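Local coordinates for protein RavA (Legionella pneumophila str. Paris, PDB 6WO6) that is a Legionella effector protein, possibly involved in cell invasion, whose molecular activity is unknown, at residues Leu13-Tyr17 / Arg47-Pro53. The protein carries 2 engineered substitutions. Residues are numbered along the deposited sequence; the frame is centred on the assembly and turned at random.
Sequences LEHPY and RLVLECP
The ring of Tyr17 lies flat against the backbone of Cys52. Cys52 CA sits over the ring centre, 3.8 Å from the centroid, a CH-pi contact. Cys52 SG adds an oblique sulfur-aromatic contact, 3.5 Å from Tyr17 CE1. Pro53 CD approaches Tyr17 CE2 obliquely, from the same side as Cys52, at 3.7 Å. Tyr17 CG is anti to the backbone N (chi1 178°), which swings the ring along the end of helix 38-51. Its hydroxyl is hydrogen-bonded to Glu56, and Phe60 meets the ring edge-to-face. The contact joins the start of helix 16-20, with His15 at its N-cap position, to the C-terminal end of helix 38-51 in this all-helical chain. Glu51 reaches across to that start, its chain extended beyond CG. Its OE2 accepts a weak but nearly straight bond from Tyr17 N (168°). The negative carboxylate beside the first turn would probably suit the positive end of the helix dipole. Leu48 CD1 touches Tyr17 CA. Arg47, bent at chi3, turns its guanidinium edge to Leu13 O; the NH2 bond is modelled too short to trust, and the NH1 bond is weak. Pro16 CG lies over one guanidinium face.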
# COMPACT_ATOMS: atom_id res chain seq x y z
N LEU A 13 -5.55 -20.05 33.91
CA LEU A 13 -6.48 -18.95 33.74
C LEU A 13 -6.88 -18.84 32.27
O LEU A 13 -6.05 -18.95 31.37
CB LEU A 13 -5.86 -17.65 34.21
CG LEU A 13 -5.43 -17.58 35.68
CD1 LEU A 13 -4.71 -16.28 35.97
CD2 LEU A 13 -6.63 -17.76 36.59
N GLU A 14 -8.18 -18.62 32.03
CA GLU A 14 -8.67 -18.51 30.66
C GLU A 14 -8.71 -17.07 30.16
O GLU A 14 -8.69 -16.86 28.94
CB GLU A 14 -10.06 -19.14 30.54
CG GLU A 14 -11.12 -18.57 31.47
CD GLU A 14 -12.40 -19.40 31.46
OE1 GLU A 14 -12.30 -20.64 31.33
OE2 GLU A 14 -13.50 -18.82 31.56
N HIS A 15 -8.75 -16.09 31.06
CA HIS A 15 -8.63 -14.68 30.70
C HIS A 15 -7.57 -14.06 31.60
O HIS A 15 -7.88 -13.35 32.56
CB HIS A 15 -9.97 -13.95 30.83
CG HIS A 15 -11.03 -14.48 29.93
ND1 HIS A 15 -10.91 -14.48 28.55
CD2 HIS A 15 -12.24 -15.03 30.20
CE1 HIS A 15 -12.00 -15.01 28.02
NE2 HIS A 15 -12.82 -15.35 29.00
N PRO A 16 -6.29 -14.32 31.32
CA PRO A 16 -5.23 -13.86 32.24
C PRO A 16 -5.14 -12.35 32.39
O PRO A 16 -4.77 -11.88 33.47
CB PRO A 16 -3.95 -14.44 31.62
CG PRO A 16 -4.30 -14.73 30.20
CD PRO A 16 -5.74 -15.13 30.22
N TYR A 17 -5.48 -11.57 31.35
CA TYR A 17 -5.36 -10.12 31.49
C TYR A 17 -6.44 -9.56 32.41
O TYR A 17 -6.18 -8.63 33.18
CB TYR A 17 -5.42 -9.44 30.12
CG TYR A 17 -5.34 -7.93 30.24
CD1 TYR A 17 -4.15 -7.30 30.57
CD2 TYR A 17 -6.47 -7.13 30.06
CE1 TYR A 17 -4.07 -5.93 30.70
CE2 TYR A 17 -6.40 -5.76 30.18
CZ TYR A 17 -5.19 -5.16 30.50
OH TYR A 17 -5.11 -3.79 30.63
N ARG A 47 0.27 -14.99 26.81
CA ARG A 47 -1.18 -14.85 26.76
C ARG A 47 -1.64 -13.57 27.45
O ARG A 47 -2.50 -12.84 26.94
CB ARG A 47 -1.85 -16.07 27.40
CG ARG A 47 -1.53 -17.39 26.70
CD ARG A 47 -2.10 -18.54 27.50
NE ARG A 47 -3.51 -18.34 27.81
CZ ARG A 47 -4.12 -18.83 28.88
NH1 ARG A 47 -3.44 -19.56 29.76
NH2 ARG A 47 -5.41 -18.60 29.07
N LEU A 48 -1.06 -13.29 28.62
CA LEU A 48 -1.38 -12.08 29.37
C LEU A 48 -1.16 -10.83 28.52
O LEU A 48 -1.97 -9.89 28.55
CB LEU A 48 -0.52 -12.05 30.64
CG LEU A 48 -0.60 -10.96 31.70
CD1 LEU A 48 -2.02 -10.63 32.03
CD2 LEU A 48 0.12 -11.44 32.96
N VAL A 49 -0.08 -10.81 27.73
CA VAL A 49 0.20 -9.64 26.91
C VAL A 49 -0.68 -9.62 25.66
O VAL A 49 -1.08 -8.55 25.19
CB VAL A 49 1.70 -9.60 26.57
CG1 VAL A 49 1.95 -9.03 25.19
CG2 VAL A 49 2.44 -8.77 27.61
N LEU A 50 -1.02 -10.79 25.11
CA LEU A 50 -1.90 -10.84 23.94
C LEU A 50 -3.27 -10.27 24.27
O LEU A 50 -3.79 -9.43 23.53
CB LEU A 50 -2.02 -12.28 23.44
CG LEU A 50 -0.97 -12.74 22.43
CD1 LEU A 50 -0.93 -14.26 22.36
CD2 LEU A 50 -1.27 -12.16 21.06
N GLU A 51 -3.87 -10.71 25.38
CA GLU A 51 -5.23 -10.29 25.69
C GLU A 51 -5.34 -8.82 26.07
O GLU A 51 -6.46 -8.30 26.12
CB GLU A 51 -5.81 -11.15 26.80
CG GLU A 51 -6.02 -12.59 26.42
CD GLU A 51 -6.79 -13.35 27.46
OE1 GLU A 51 -7.16 -14.52 27.21
OE2 GLU A 51 -7.04 -12.78 28.55
N CYS A 52 -4.23 -8.14 26.34
CA CYS A 52 -4.28 -6.73 26.73
C CYS A 52 -4.57 -5.86 25.51
O CYS A 52 -3.79 -5.87 24.55
CB CYS A 52 -2.96 -6.32 27.36
SG CYS A 52 -2.82 -4.55 27.68
N PRO A 53 -5.67 -5.11 25.51
CA PRO A 53 -5.96 -4.23 24.36
C PRO A 53 -4.90 -3.15 24.23
O PRO A 53 -4.20 -2.81 25.18
CB PRO A 53 -7.33 -3.63 24.70
CG PRO A 53 -7.90 -4.53 25.76
CD PRO A 53 -6.73 -5.04 26.53